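PDB 4WUJ: glycoside hydrolase family 15, cellulose signaling associated protein envoy from Hypocrea jecorina, which probably senses blue light as a fungal LOV-domain photoreceptor that binds flavin mononucleotide and links light with oxidative-stress signalling. Local coordinates for residues 37-42 and 57-62; 79-84 and 112-117. All coordinates share one frame; numbering follows the deposited sequence.

Contact 1: residues 37-42 and 57-62. With FMN (flavin mononucleotide), chain I.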
loop_
_atom_site.group_PDB
_atom_site.type_symbol
_atom_site.label_atom_id
_atom_site.label_comp_id
_atom_site.label_asym_id
_atom_site.label_seq_id
_atom_site.Cartn_x
_atom_site.Cartn_y
_atom_site.Cartn_z
ATOM N N SER C 37 1.822 3.810 -2.501
ATOM C CA SER C 37 3.096 3.884 -3.199
ATOM C C SER C 37 4.312 3.569 -2.270
ATOM O O SER C 37 5.453 3.532 -2.743
ATOM C CB SER C 37 3.263 5.334 -3.744
ATOM O OG SER C 37 2.774 5.427 -5.064
ATOM N N VAL C 38 4.082 3.472 -0.956
ATOM C CA VAL C 38 5.178 3.294 -0.004
ATOM C C VAL C 38 6.046 2.087 -0.416
ATOM O O VAL C 38 5.538 1.084 -0.887
ATOM C CB VAL C 38 4.684 3.098 1.464
ATOM C CG1 VAL C 38 3.972 1.792 1.643
ATOM C CG2 VAL C 38 5.861 3.134 2.445
ATOM N N SER C 39 7.364 2.219 -0.310
ATOM C CA SER C 39 8.234 1.080 -0.552
ATOM C C SER C 39 8.260 0.186 0.699
ATOM O O SER C 39 8.508 0.652 1.828
ATOM C CB SER C 39 9.609 1.530 -0.954
ATOM O OG SER C 39 10.548 0.508 -0.745
ATOM N N LEU C 40 7.946 -1.087 0.511
ATOM C CA LEU C 40 7.716 -1.986 1.640
ATOM C C LEU C 40 8.232 -3.363 1.324
ATOM O O LEU C 40 8.045 -3.853 0.206
ATOM C CB LEU C 40 6.241 -2.089 1.966
ATOM C CG LEU C 40 5.835 -3.008 3.116
ATOM C CD1 LEU C 40 4.602 -2.460 3.831
ATOM C CD2 LEU C 40 5.594 -4.434 2.635
ATOM N N THR C 41 8.926 -3.961 2.298
ATOM C CA THR C 41 9.323 -5.353 2.214
ATOM C C THR C 41 8.792 -6.074 3.447
ATOM O O THR C 41 8.612 -5.494 4.530
ATOM C CB THR C 41 10.871 -5.553 2.082
ATOM O OG1 THR C 41 11.530 -5.132 3.286
ATOM C CG2 THR C 41 11.422 -4.771 0.919
ATOM N N LEU C 42 8.494 -7.337 3.248
ATOM C CA LEU C 42 8.092 -8.223 4.309
ATOM C C LEU C 42 9.088 -9.390 4.267
ATOM O O LEU C 42 9.306 -10.017 3.200
ATOM C CB LEU C 42 6.677 -8.717 4.050
ATOM C CG LEU C 42 5.905 -9.455 5.123
ATOM C CD1 LEU C 42 5.831 -8.731 6.465
ATOM C CD2 LEU C 42 4.505 -9.638 4.540
ATOM N N PRO C 57 4.801 -2.624 -4.925
ATOM C CA PRO C 57 5.129 -1.848 -6.137
ATOM C C PRO C 57 6.104 -0.671 -5.866
ATOM O O PRO C 57 7.047 -0.417 -6.614
ATOM C CB PRO C 57 3.744 -1.311 -6.606
ATOM C CG PRO C 57 2.762 -2.388 -6.064
ATOM C CD PRO C 57 3.347 -2.791 -4.728
ATOM N N GLY C 58 5.853 0.054 -4.795
ATOM C CA GLY C 58 6.758 1.129 -4.396
ATOM C C GLY C 58 8.221 0.666 -4.227
ATOM O O GLY C 58 9.144 1.443 -4.471
ATOM N N PHE C 59 8.454 -0.584 -3.801
ATOM C CA PHE C 59 9.841 -1.041 -3.617
ATOM C C PHE C 59 10.495 -1.246 -4.971
ATOM O O PHE C 59 11.644 -0.863 -5.172
ATOM C CB PHE C 59 9.916 -2.333 -2.811
ATOM C CG PHE C 59 11.330 -2.925 -2.684
ATOM C CD1 PHE C 59 12.176 -2.546 -1.606
ATOM C CD2 PHE C 59 11.793 -3.860 -3.620
ATOM C CE1 PHE C 59 13.464 -3.107 -1.462
ATOM C CE2 PHE C 59 13.070 -4.430 -3.500
ATOM C CZ PHE C 59 13.914 -4.067 -2.404
ATOM N N TYR C 60 9.779 -1.860 -5.901
ATOM C CA TYR C 60 10.350 -2.037 -7.224
ATOM C C TYR C 60 10.561 -0.672 -7.936
ATOM O O TYR C 60 11.505 -0.491 -8.709
ATOM C CB TYR C 60 9.490 -2.976 -8.035
ATOM C CG TYR C 60 9.295 -4.332 -7.382
ATOM C CD1 TYR C 60 10.391 -5.151 -7.096
ATOM C CD2 TYR C 60 8.026 -4.815 -7.070
ATOM C CE1 TYR C 60 10.233 -6.404 -6.511
ATOM C CE2 TYR C 60 7.858 -6.094 -6.463
ATOM C CZ TYR C 60 8.973 -6.875 -6.206
ATOM O OH TYR C 60 8.860 -8.109 -5.615
ATOM N N GLN C 61 9.715 0.303 -7.624
ATOM C CA GLN C 61 9.838 1.619 -8.237
ATOM C C GLN C 61 11.009 2.382 -7.593
ATOM O O GLN C 61 11.760 3.094 -8.265
ATOM C CB GLN C 61 8.525 2.423 -8.088
ATOM C CG GLN C 61 8.506 3.749 -8.818
ATOM C CD GLN C 61 8.170 3.570 -10.274
ATOM O OE1 GLN C 61 8.894 2.900 -11.005
ATOM N NE2 GLN C 61 7.040 4.134 -10.700
ATOM N N LEU C 62 11.143 2.266 -6.283
ATOM C CA LEU C 62 12.249 2.944 -5.622
ATOM C C LEU C 62 13.577 2.329 -6.038
ATOM O O LEU C 62 14.495 3.048 -6.373
ATOM C CB LEU C 62 12.110 2.931 -4.109
ATOM C CG LEU C 62 13.400 3.304 -3.376
ATOM C CD1 LEU C 62 13.741 4.791 -3.576
ATOM C CD2 LEU C 62 13.287 2.987 -1.932
HETATM N N1 FMN I . 18.971 -2.907 4.767
HETATM C C2 FMN I . 19.177 -1.870 3.882
HETATM O O2 FMN I . 20.314 -1.453 3.668
HETATM N N3 FMN I . 18.097 -1.302 3.211
HETATM C C4 FMN I . 16.812 -1.739 3.421
HETATM O O4 FMN I . 15.894 -1.219 2.794
HETATM C C4A FMN I . 16.587 -2.792 4.319
HETATM N N5 FMN I . 15.303 -3.272 4.540
HETATM C C5A FMN I . 15.092 -4.288 5.429
HETATM C C6 FMN I . 13.795 -4.719 5.631
HETATM C C7 FMN I . 13.537 -5.766 6.499
HETATM C C7M FMN I . 12.114 -6.188 6.693
HETATM C C8 FMN I . 14.610 -6.381 7.185
HETATM C C8M FMN I . 14.339 -7.520 8.136
HETATM C C9 FMN I . 15.919 -5.923 6.986
HETATM C C9A FMN I . 16.169 -4.877 6.105
HETATM N N10 FMN I . 17.467 -4.408 5.874
HETATM C C10 FMN I . 17.674 -3.370 4.985
HETATM C "C1'" FMN I . 18.697 -4.924 6.589
HETATM C "C2'" FMN I . 19.381 -6.168 6.072
HETATM O "O2'" FMN I . 18.412 -7.019 5.504
HETATM C "C3'" FMN I . 20.180 -6.803 7.246
HETATM O "O3'" FMN I . 19.321 -7.092 8.344
HETATM C "C4'" FMN I . 21.304 -5.851 7.721
HETATM O "O4'" FMN I . 22.237 -5.712 6.672
HETATM C "C5'" FMN I . 21.989 -6.307 9.022
HETATM O "O5'" FMN I . 22.363 -7.670 8.929
HETATM P P FMN I . 23.774 -8.097 8.319
HETATM O O1P FMN I . 23.750 -9.617 8.285
HETATM O O2P FMN I . 24.055 -7.602 6.942
HETATM O O3P FMN I . 24.859 -7.621 9.228
HETATM O O HOH W 1 3.637 0.257 -2.965
#
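In the flavin-binding PAS core of this LOV domain, strand 39-42 meets the start of helix 57-62 at Ser-39 and Phe-59, whose CA atoms lie 4.1 Å apart. The short axes approach to 5.7 Å at 115° between their directions. Glycine suits position 58 because, with no side chain, its CA can lie against the backbone carbonyls of Ser-37 and Val-38; Gly-58 CA makes a CH···O contact with Ser-37 O at 3.2 Å. A water donates to Val-38 O and accepts from Gly-58 N, bridging the two backbones at the helix start. Small Ser-39 fits against the first turn. Its hydroxyl is swung away from its own backbone N (chi1 160°), which lays Ser-39 OG against Phe-59 CA at 3.3 Å and beside the ring edge at CD1, while its hydrogen-bond partner is Gln-144. Thr-41 serves two neighbours with its two branches: the methyl CG2 meets Phe-59 CD1 obliquely at 3.4 Å, and OG1, whose polar partner is Gln-144 through a weak hydrogen bond, makes a contact of 3.3 Å with FMN C6 at the benzenoid end of the flavin. Leu-62 adds an apolar branch, CD2, beside the Ser-39 hydroxyl. Around this contact, strand 139-144 pairs with strand 39-44 and carries Gln-144 against Phe-59 and Leu-62, while Ile-70 of helix 67-70 also packs on Phe-59.

Contact 2: residues 79-84 and 112-117. With FMN (flavin mononucleotide), chain I.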
loop_
_atom_site.group_PDB
_atom_site.type_symbol
_atom_site.label_atom_id
_atom_site.label_comp_id
_atom_site.label_asym_id
_atom_site.label_seq_id
_atom_site.Cartn_x
_atom_site.Cartn_y
_atom_site.Cartn_z
ATOM N N GLN C 79 22.670 -2.662 0.068
ATOM C CA GLN C 79 23.857 -1.931 0.495
ATOM C C GLN C 79 24.975 -2.062 -0.534
ATOM O O GLN C 79 26.020 -1.448 -0.385
ATOM C CB GLN C 79 24.326 -2.432 1.856
ATOM C CG GLN C 79 23.438 -2.054 2.991
ATOM C CD GLN C 79 23.458 -3.106 4.104
ATOM O OE1 GLN C 79 24.469 -3.776 4.317
ATOM N NE2 GLN C 79 22.339 -3.245 4.824
ATOM N N ASN C 80 24.743 -2.851 -1.578
ATOM C CA ASN C 80 25.785 -3.181 -2.547
ATOM C C ASN C 80 25.569 -2.635 -3.952
ATOM O O ASN C 80 24.552 -2.905 -4.597
ATOM C CB ASN C 80 25.934 -4.699 -2.673
ATOM C CG ASN C 80 26.451 -5.336 -1.416
ATOM O OD1 ASN C 80 27.181 -4.707 -0.640
ATOM N ND2 ASN C 80 26.072 -6.587 -1.193
ATOM N N SER C 81 26.560 -1.884 -4.421
ATOM C CA SER C 81 26.706 -1.558 -5.835
ATOM C C SER C 81 27.878 -2.411 -6.389
ATOM O O SER C 81 28.967 -2.440 -5.789
ATOM C CB SER C 81 26.962 -0.045 -5.982
ATOM O OG SER C 81 26.932 0.381 -7.331
ATOM N N PRO C 82 27.660 -3.128 -7.513
ATOM C CA PRO C 82 28.776 -3.868 -8.135
ATOM C C PRO C 82 29.871 -2.924 -8.660
ATOM O O PRO C 82 30.964 -3.362 -9.042
ATOM C CB PRO C 82 28.105 -4.613 -9.297
ATOM C CG PRO C 82 26.882 -3.814 -9.611
ATOM C CD PRO C 82 26.415 -3.255 -8.292
ATOM N N HIS C 83 29.569 -1.628 -8.663
ATOM C CA HIS C 83 30.477 -0.628 -9.196
ATOM C C HIS C 83 31.001 0.281 -8.097
ATOM O O HIS C 83 31.464 1.392 -8.360
ATOM C CB HIS C 83 29.769 0.191 -10.277
ATOM C CG HIS C 83 29.398 -0.610 -11.491
ATOM N ND1 HIS C 83 30.322 -1.352 -12.206
ATOM C CD2 HIS C 83 28.205 -0.799 -12.110
ATOM C CE1 HIS C 83 29.711 -1.963 -13.208
ATOM N NE2 HIS C 83 28.427 -1.645 -13.172
ATOM N N MET C 84 30.954 -0.186 -6.859
ATOM C CA MET C 84 31.719 0.497 -5.837
ATOM C C MET C 84 32.790 -0.403 -5.247
ATOM O O MET C 84 32.710 -1.640 -5.352
ATOM C CB MET C 84 30.823 1.092 -4.761
ATOM C CG MET C 84 30.639 2.589 -4.962
ATOM S SD MET C 84 29.640 3.351 -3.706
ATOM C CE MET C 84 30.746 4.614 -3.077
ATOM N N VAL C 112 23.007 4.350 3.414
ATOM C CA VAL C 112 23.113 4.416 1.972
ATOM C C VAL C 112 22.822 3.096 1.335
ATOM O O VAL C 112 23.472 2.087 1.647
ATOM C CB VAL C 112 24.493 4.883 1.528
ATOM C CG1 VAL C 112 24.642 4.737 0.000
ATOM C CG2 VAL C 112 24.734 6.345 2.009
ATOM N N ASN C 113 21.836 3.087 0.439
ATOM C CA ASN C 113 21.679 1.961 -0.473
ATOM C C ASN C 113 21.886 2.343 -1.925
ATOM O O ASN C 113 22.083 3.516 -2.280
ATOM C CB ASN C 113 20.305 1.268 -0.319
ATOM C CG ASN C 113 20.058 0.761 1.084
ATOM O OD1 ASN C 113 18.905 0.663 1.508
ATOM N ND2 ASN C 113 21.137 0.465 1.830
ATOM N N TYR C 114 21.802 1.319 -2.758
ATOM C CA TYR C 114 22.081 1.454 -4.160
ATOM C C TYR C 114 20.926 0.874 -4.940
ATOM O O TYR C 114 20.530 -0.268 -4.715
ATOM C CB TYR C 114 23.403 0.775 -4.470
ATOM C CG TYR C 114 24.526 1.472 -3.711
ATOM C CD1 TYR C 114 25.122 2.624 -4.219
ATOM C CD2 TYR C 114 24.941 1.014 -2.459
ATOM C CE1 TYR C 114 26.131 3.287 -3.520
ATOM C CE2 TYR C 114 25.945 1.661 -1.752
ATOM C CZ TYR C 114 26.538 2.809 -2.284
ATOM O OH TYR C 114 27.542 3.463 -1.585
ATOM N N LYS C 115 20.349 1.704 -5.808
ATOM C CA LYS C 115 19.334 1.260 -6.763
ATOM C C LYS C 115 20.016 0.255 -7.651
ATOM O O LYS C 115 21.221 0.096 -7.586
ATOM C CB LYS C 115 18.771 2.435 -7.580
ATOM C CG LYS C 115 17.877 3.356 -6.758
ATOM C CD LYS C 115 17.622 4.693 -7.447
ATOM C CE LYS C 115 16.387 5.392 -6.902
ATOM N NZ LYS C 115 16.647 6.702 -6.267
ATOM N N LYS C 116 19.251 -0.447 -8.461
ATOM C CA LYS C 116 19.826 -1.465 -9.300
ATOM C C LYS C 116 20.775 -0.878 -10.350
ATOM O O LYS C 116 21.588 -1.612 -10.927
ATOM C CB LYS C 116 18.734 -2.213 -10.015
ATOM C CG LYS C 116 19.290 -3.186 -11.027
ATOM C CD LYS C 116 18.172 -3.756 -11.858
ATOM C CE LYS C 116 18.684 -4.779 -12.849
ATOM N NZ LYS C 116 17.523 -5.394 -13.470
ATOM N N ASN C 117 20.643 0.423 -10.629
ATOM C CA ASN C 117 21.534 1.094 -11.578
ATOM C C ASN C 117 22.779 1.730 -10.911
ATOM O O ASN C 117 23.530 2.445 -11.564
ATOM C CB ASN C 117 20.769 2.146 -12.385
ATOM C CG ASN C 117 20.320 3.354 -11.525
ATOM O OD1 ASN C 117 20.630 3.440 -10.331
ATOM N ND2 ASN C 117 19.589 4.292 -12.147
HETATM N N1 FMN I . 18.971 -2.907 4.767
HETATM C C2 FMN I . 19.177 -1.870 3.882
HETATM O O2 FMN I . 20.314 -1.453 3.668
HETATM N N3 FMN I . 18.097 -1.302 3.211
HETATM C C4 FMN I . 16.812 -1.739 3.421
HETATM O O4 FMN I . 15.894 -1.219 2.794
HETATM C C4A FMN I . 16.587 -2.792 4.319
HETATM N N5 FMN I . 15.303 -3.272 4.540
HETATM C C5A FMN I . 15.092 -4.288 5.429
HETATM C C6 FMN I . 13.795 -4.719 5.631
HETATM C C7 FMN I . 13.537 -5.766 6.499
HETATM C C7M FMN I . 12.114 -6.188 6.693
HETATM C C8 FMN I . 14.610 -6.381 7.185
HETATM C C8M FMN I . 14.339 -7.520 8.136
HETATM C C9 FMN I . 15.919 -5.923 6.986
HETATM C C9A FMN I . 16.169 -4.877 6.105
HETATM N N10 FMN I . 17.467 -4.408 5.874
HETATM C C10 FMN I . 17.674 -3.370 4.985
HETATM C "C1'" FMN I . 18.697 -4.924 6.589
HETATM C "C2'" FMN I . 19.381 -6.168 6.072
HETATM O "O2'" FMN I . 18.412 -7.019 5.504
HETATM C "C3'" FMN I . 20.180 -6.803 7.246
HETATM O "O3'" FMN I . 19.321 -7.092 8.344
HETATM C "C4'" FMN I . 21.304 -5.851 7.721
HETATM O "O4'" FMN I . 22.237 -5.712 6.672
HETATM C "C5'" FMN I . 21.989 -6.307 9.022
HETATM O "O5'" FMN I . 22.363 -7.670 8.929
HETATM P P FMN I . 23.774 -8.097 8.319
HETATM O O1P FMN I . 23.750 -9.617 8.285
HETATM O O2P FMN I . 24.055 -7.602 6.942
HETATM O O3P FMN I . 24.859 -7.621 9.228
#
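Gln-79 and Asn-113 meet at the pyrimidine side of the flavin, in the FMN pocket of the LOV domain, a PAS fold. Gln-79 begins the loop segment, and its CG lies 3.6 Å from Asn-113 ND2; the two amide planes are 28° apart. Its chain, bent at chi2 (149°), carries Gln-79 NE2 to FMN O2 at 2.9 Å. The same Gln-79 NE2 donates to the ribityl FMN O4' at 3.1 Å and makes a weak bond to N1. One amide nitrogen thus ties the ring system to its sugar-like tail. Asn-113 supplies the complementary pair: OD1 accepts from FMN N3 at 2.7 Å, nearly straight at 168°, and ND2 donates to O2. An asparagine suits this edge because it offers an acceptor and a donor side by side, matching the flavin's N-H and carbonyl. Asn-123 donates to the same OD1, a second-shell bond that probably helps fix the amide's rotation. The backbone of Gln-79 contributes too, its O lying near the plane of the Tyr-114 ring at the edge. At Asn-80, the carbonyl passes beside Tyr-114 CB. Ser-81 then sets its CB over one face of that ring, a CH-pi contact 4.0 Å from the centroid; so small a residue lets the loop lie close to the aromatic surface. Ser-81 also opens a type I beta turn that runs through Pro-82 and His-83 and brings Met-84 back towards Tyr-114. There the thioether crosses the tyrosine at about a right angle in a Met-aromatic contact, its SD oblique to the ring, although the exact position of that sulfur is doubtful.

Contact 1 closes before contact 2 opens, so the two follow in series along the chain, with centres about 17 Å apart. Both reach the antiparallel PAS sheet: strand 39-44 lies between strands 52-55 and 139-144, whereas strand 107-114 is an outermost strand of the sheet. They also share FMN, contact 1 touching its benzenoid end and contact 2 bonding its pyrimidine and ribityl parts. Gln-144, on strand 139-144, joins contact 1 to the flavin, bonding both Ser-39 and FMN. The contacts even touch directly, Leu-62 O packing 3.1 Å from Lys-115 CE. Thr-41 of strand 39-44 and the pair Gln-79 and Asn-113 line opposite ends of one flavin, while helix 57-63 lies behind Thr-41.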